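Local atomic coordinates of cytosine-specific methyltransferase (Escherichia coli O157:H7 EDL933, PDB entry 3G7U), a protein that probably transfers a methyl group from S-adenosyl-L-methionine to carbon 5 of cytosine in DNA, as other C5-methyltransferases do. Residues 25-37 / 46-58. Sequence-based numbering, arbitrary orientation. Where two conformers were deposited one is given.
Sequences DVKMAVEIDQHAI and RSLHVQEDVSLLN
Met-28, Ala-29 and Val-30 pair in parallel register with Leu-48, His-49 and Val-50, the two strands running 17° apart and joined by a ladder of backbone bonds in which 48-50 alternately gives and takes: Leu-48 N to Lys-27 O, Ala-29 N to Leu-48 O, Val-50 N to Ala-29 O and Glu-31 N to Val-50 O. Ser-47 adds a side-chain rung at the start, its OG donating to Val-26 O at 2.7 Å, and one water donates to both Lys-27 O and Arg-46 O. On one face of the sheet the bent end of Met-28 brings CE to 4.0 Å from Leu-48 CD1 and 4.1 Å from Val-50 CG2. The side chains of Val-30 and Val-50 run alongside each other on that same face. With its CG1 anti to the backbone N (chi1 179°), Val-30 sends that methyl on to Val-54 CG2, 3.8 Å away, and to Leu-57 CD1, while Phe-65 of helix 59-66 touches Met-28 and Leu-57. On the other face Ile-37, from the first turn of helix 34-43, and His-49 pass each other head to tail, Ile-37 CG1 lying 3.8 Å from His-49 CD2; Ala-29 CB also touches CD2, and a hydrogen bond between His-49 NE2 and His-40 ND1 further ties the ring to that helix. Beyond the strands, the extended Gln-51 side chain reaches across so that NE2 donates to Ile-32 O at 3.1 Å, tilted 34° from the carbonyl plane, and a water links the same NE2 to Gln-34 OE1. Asp-33 caps the helix through Ala-36 N. Strand 25-30, helix 34-43 and edge strand 48-50 thus form a right-handed beta-alpha-beta crossover, characteristic of the Rossmann-like fold of class I methyltransferases.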
loop_
_atom_site.group_PDB
_atom_site.type_symbol
_atom_site.label_atom_id
_atom_site.label_comp_id
_atom_site.label_asym_id
_atom_site.label_seq_id
_atom_site.Cartn_x
_atom_site.Cartn_y
_atom_site.Cartn_z
ATOM N N ASP A 25 -6.410 10.143 11.407
ATOM C CA ASP A 25 -6.627 9.041 12.334
ATOM C C ASP A 25 -7.410 8.006 11.540
ATOM O O ASP A 25 -8.501 8.313 11.076
ATOM C CB ASP A 25 -7.471 9.555 13.520
ATOM C CG ASP A 25 -7.512 8.590 14.682
ATOM O OD1 ASP A 25 -7.332 7.365 14.476
ATOM O OD2 ASP A 25 -7.744 9.056 15.822
ATOM N N VAL A 26 -6.873 6.800 11.366
ATOM C CA VAL A 26 -7.569 5.755 10.574
ATOM C C VAL A 26 -8.460 5.067 11.600
ATOM O O VAL A 26 -7.981 4.301 12.443
ATOM C CB VAL A 26 -6.596 4.735 9.946
ATOM C CG1 VAL A 26 -7.374 3.549 9.271
ATOM C CG2 VAL A 26 -5.679 5.460 8.924
ATOM N N LYS A 27 -9.739 5.403 11.562
ATOM C CA LYS A 27 -10.657 4.971 12.641
ATOM C C LYS A 27 -11.225 3.579 12.387
ATOM O O LYS A 27 -11.570 2.868 13.337
ATOM C CB LYS A 27 -11.817 5.949 12.816
ATOM C CG LYS A 27 -11.446 7.298 13.375
ATOM C CD LYS A 27 -10.872 7.144 14.770
ATOM C CE LYS A 27 -11.102 8.389 15.582
ATOM N NZ LYS A 27 -10.347 8.356 16.850
ATOM N N MET A 28 -11.274 3.166 11.127
ATOM C CA MET A 28 -11.931 1.911 10.762
ATOM C C MET A 28 -11.286 1.430 9.472
ATOM O O MET A 28 -11.089 2.230 8.571
ATOM C CB MET A 28 -13.441 2.099 10.502
ATOM C CG MET A 28 -14.269 0.807 10.087
ATOM S SD MET A 28 -16.044 1.181 9.783
ATOM C CE MET A 28 -16.419 1.228 11.523
ATOM N N ALA A 29 -11.007 0.129 9.393
ATOM C CA ALA A 29 -10.659 -0.501 8.109
ATOM C C ALA A 29 -11.706 -1.546 7.748
ATOM O O ALA A 29 -12.140 -2.324 8.637
ATOM C CB ALA A 29 -9.268 -1.145 8.222
ATOM N N VAL A 30 -12.156 -1.583 6.488
ATOM C CA VAL A 30 -13.102 -2.590 6.037
ATOM C C VAL A 30 -12.411 -3.445 4.974
ATOM O O VAL A 30 -11.937 -2.933 3.961
ATOM C CB VAL A 30 -14.396 -1.983 5.431
ATOM C CG1 VAL A 30 -15.367 -3.099 4.945
ATOM C CG2 VAL A 30 -15.112 -1.079 6.471
ATOM N N GLU A 31 -12.339 -4.735 5.251
ATOM C CA GLU A 31 -11.639 -5.670 4.319
ATOM C C GLU A 31 -12.244 -7.054 4.451
ATOM O O GLU A 31 -12.349 -7.553 5.541
ATOM C CB GLU A 31 -10.147 -5.685 4.710
ATOM C CG GLU A 31 -9.258 -6.733 3.999
ATOM C CD GLU A 31 -9.369 -6.686 2.496
ATOM O OE1 GLU A 31 -9.237 -5.596 1.909
ATOM O OE2 GLU A 31 -9.612 -7.742 1.872
ATOM N N ILE A 32 -12.645 -7.650 3.334
ATOM C CA ILE A 32 -13.236 -9.002 3.316
ATOM C C ILE A 32 -12.234 -10.147 3.584
ATOM O O ILE A 32 -12.597 -11.165 4.139
ATOM C CB ILE A 32 -14.082 -9.242 2.006
ATOM C CG1 ILE A 32 -15.058 -10.423 2.130
ATOM C CG2 ILE A 32 -13.197 -9.492 0.768
ATOM C CD1 ILE A 32 -16.053 -10.360 3.322
ATOM N N ASP A 33 -10.957 -9.990 3.212
ATOM C CA ASP A 33 -10.056 -11.119 3.313
ATOM C C ASP A 33 -9.563 -11.244 4.734
ATOM O O ASP A 33 -8.988 -10.320 5.267
ATOM C CB ASP A 33 -8.872 -10.933 2.349
ATOM C CG ASP A 33 -7.912 -12.093 2.384
ATOM O OD1 ASP A 33 -8.116 -13.028 1.593
ATOM O OD2 ASP A 33 -6.949 -12.064 3.172
ATOM N N GLN A 34 -9.725 -12.425 5.328
ATOM C CA GLN A 34 -9.374 -12.643 6.706
ATOM C C GLN A 34 -7.891 -12.437 6.978
ATOM O O GLN A 34 -7.535 -11.806 7.943
ATOM C CB GLN A 34 -9.780 -14.057 7.131
ATOM C CG GLN A 34 -9.433 -14.380 8.572
ATOM C CD GLN A 34 -9.521 -15.867 8.838
ATOM O OE1 GLN A 34 -10.614 -16.436 8.855
ATOM N NE2 GLN A 34 -8.366 -16.514 9.015
ATOM N N HIS A 35 -7.019 -12.925 6.101
ATOM C CA HIS A 35 -5.599 -12.723 6.332
ATOM C C HIS A 35 -5.166 -11.247 6.236
ATOM O O HIS A 35 -4.356 -10.779 7.043
ATOM C CB HIS A 35 -4.780 -13.543 5.335
ATOM C CG HIS A 35 -4.980 -15.012 5.489
ATOM N ND1 HIS A 35 -4.529 -15.708 6.590
ATOM C CD2 HIS A 35 -5.633 -15.909 4.717
ATOM C CE1 HIS A 35 -4.864 -16.979 6.472
ATOM N NE2 HIS A 35 -5.531 -17.128 5.342
ATOM N N ALA A 36 -5.686 -10.558 5.224
ATOM C CA ALA A 36 -5.400 -9.149 5.018
ATOM C C ALA A 36 -5.888 -8.344 6.197
ATOM O O ALA A 36 -5.136 -7.554 6.762
ATOM C CB ALA A 36 -6.028 -8.659 3.741
ATOM N N ILE A 37 -7.138 -8.567 6.626
ATOM C CA ILE A 37 -7.618 -7.752 7.739
ATOM C C ILE A 37 -6.980 -8.103 9.082
ATOM O O ILE A 37 -6.788 -7.217 9.930
ATOM C CB ILE A 37 -9.171 -7.742 7.881
ATOM C CG1 ILE A 37 -9.612 -6.465 8.618
ATOM C CG2 ILE A 37 -9.695 -9.035 8.553
ATOM C CD1 ILE A 37 -11.098 -6.328 8.711
ATOM N N ARG A 46 -5.413 0.002 17.046
ATOM C CA ARG A 46 -6.439 0.906 17.577
ATOM C C ARG A 46 -7.514 1.289 16.565
ATOM O O ARG A 46 -8.469 1.970 16.915
ATOM C CB ARG A 46 -5.818 2.166 18.184
ATOM C CG ARG A 46 -4.460 1.954 18.843
ATOM C CD ARG A 46 -4.492 1.425 20.274
ATOM N NE ARG A 46 -3.481 2.089 21.106
ATOM C CZ ARG A 46 -2.167 1.845 21.102
ATOM N NH1 ARG A 46 -1.624 0.928 20.299
ATOM N NH2 ARG A 46 -1.374 2.536 21.910
ATOM N N SER A 47 -7.373 0.847 15.311
ATOM C CA SER A 47 -8.437 1.053 14.344
ATOM C C SER A 47 -9.496 0.005 14.562
ATOM O O SER A 47 -9.172 -1.083 15.014
ATOM C CB SER A 47 -7.882 0.904 12.918
ATOM O OG SER A 47 -6.863 1.873 12.735
ATOM N N LEU A 48 -10.743 0.301 14.226
ATOM C CA LEU A 48 -11.784 -0.713 14.241
ATOM C C LEU A 48 -11.615 -1.560 12.984
ATOM O O LEU A 48 -11.203 -1.036 11.970
ATOM C CB LEU A 48 -13.168 -0.085 14.184
ATOM C CG LEU A 48 -13.511 0.759 15.413
ATOM C CD1 LEU A 48 -14.955 1.221 15.242
ATOM C CD2 LEU A 48 -13.372 -0.120 16.620
ATOM N N HIS A 49 -11.928 -2.849 13.072
ATOM C CA HIS A 49 -11.800 -3.749 11.902
ATOM C C HIS A 49 -13.078 -4.424 11.615
ATOM O O HIS A 49 -13.643 -5.101 12.488
ATOM C CB HIS A 49 -10.667 -4.752 12.151
ATOM C CG HIS A 49 -9.334 -4.104 12.119
ATOM N ND1 HIS A 49 -8.728 -3.573 13.241
ATOM C CD2 HIS A 49 -8.537 -3.774 11.074
ATOM C CE1 HIS A 49 -7.618 -2.952 12.891
ATOM N NE2 HIS A 49 -7.483 -3.054 11.579
ATOM N N VAL A 50 -13.560 -4.235 10.391
ATOM C CA VAL A 50 -14.840 -4.780 9.994
ATOM C C VAL A 50 -14.545 -5.676 8.809
ATOM O O VAL A 50 -14.140 -5.183 7.745
ATOM C CB VAL A 50 -15.779 -3.640 9.622
ATOM C CG1 VAL A 50 -17.067 -4.160 8.980
ATOM C CG2 VAL A 50 -16.126 -2.833 10.887
ATOM N N GLN A 51 -14.696 -6.987 9.012
ATOM C CA GLN A 51 -14.496 -7.944 7.913
ATOM C C GLN A 51 -15.798 -8.148 7.200
ATOM O O GLN A 51 -16.596 -8.967 7.618
ATOM C CB GLN A 51 -13.958 -9.269 8.445
ATOM C CG GLN A 51 -13.617 -10.249 7.315
ATOM C CD GLN A 51 -13.339 -11.635 7.799
ATOM O OE1 GLN A 51 -13.209 -11.887 9.000
ATOM N NE2 GLN A 51 -13.180 -12.547 6.858
ATOM N N GLU A 52 -16.017 -7.402 6.123
ATOM C CA GLU A 52 -17.325 -7.311 5.531
ATOM C C GLU A 52 -17.229 -6.954 4.059
ATOM O O GLU A 52 -16.317 -6.269 3.631
ATOM C CB GLU A 52 -18.181 -6.287 6.301
ATOM C CG GLU A 52 -19.715 -6.440 6.030
ATOM C CD GLU A 52 -20.103 -7.881 6.152
ATOM O OE1 GLU A 52 -20.300 -8.270 7.288
ATOM O OE2 GLU A 52 -20.063 -8.656 5.134
ATOM N N ASP A 53 -18.196 -7.470 3.320
ATOM C CA ASP A 53 -18.554 -7.077 2.008
ATOM C C ASP A 53 -19.201 -5.693 2.095
ATOM O O ASP A 53 -20.234 -5.507 2.775
ATOM C CB ASP A 53 -19.563 -8.128 1.556
ATOM C CG ASP A 53 -19.864 -8.082 0.063
ATOM O OD1 ASP A 53 -19.953 -6.990 -0.519
ATOM O OD2 ASP A 53 -20.074 -9.174 -0.516
ATOM N N VAL A 54 -18.618 -4.725 1.383
ATOM C CA VAL A 54 -19.082 -3.336 1.397
ATOM C C VAL A 54 -20.531 -3.236 0.864
ATOM O O VAL A 54 -21.269 -2.297 1.162
ATOM C CB VAL A 54 -18.039 -2.422 0.664
ATOM C CG1 VAL A 54 -18.657 -1.222 0.043
ATOM C CG2 VAL A 54 -16.934 -1.999 1.611
ATOM N N SER A 55 -20.952 -4.224 0.074
ATOM C CA SER A 55 -22.334 -4.239 -0.433
ATOM C C SER A 55 -23.416 -4.356 0.660
ATOM O O SER A 55 -24.592 -4.018 0.428
ATOM C CB SER A 55 -22.533 -5.327 -1.488
ATOM O OG SER A 55 -22.701 -6.599 -0.902
ATOM N N LEU A 56 -22.997 -4.817 1.831
ATOM C CA LEU A 56 -23.873 -5.041 2.992
ATOM C C LEU A 56 -23.822 -3.838 3.948
ATOM O O LEU A 56 -24.372 -3.894 5.058
ATOM C CB LEU A 56 -23.451 -6.323 3.714
ATOM C CG LEU A 56 -23.601 -7.642 2.911
ATOM C CD1 LEU A 56 -23.270 -8.807 3.803
ATOM C CD2 LEU A 56 -25.040 -7.763 2.405
ATOM N N LEU A 57 -23.133 -2.769 3.520
ATOM C CA LEU A 57 -22.952 -1.547 4.331
ATOM C C LEU A 57 -23.737 -0.376 3.755
ATOM O O LEU A 57 -23.963 -0.276 2.546
ATOM C CB LEU A 57 -21.461 -1.151 4.495
ATOM C CG LEU A 57 -20.535 -2.217 5.108
ATOM C CD1 LEU A 57 -19.106 -1.669 5.203
ATOM C CD2 LEU A 57 -21.030 -2.774 6.492
ATOM N N ASN A 58 -24.133 0.528 4.654
ATOM C CA ASN A 58 -24.653 1.827 4.287
ATOM C C ASN A 58 -24.268 2.802 5.397
ATOM O O ASN A 58 -23.662 2.398 6.403
ATOM C CB ASN A 58 -26.166 1.792 4.051
ATOM C CG ASN A 58 -26.942 1.387 5.285
ATOM O OD1 ASN A 58 -26.593 1.779 6.399
ATOM N ND2 ASN A 58 -27.967 0.563 5.098
HETATM O O HOH W 1 -10.760 3.704 15.941
HETATM O O HOH W 2 -13.106 -15.623 7.074
#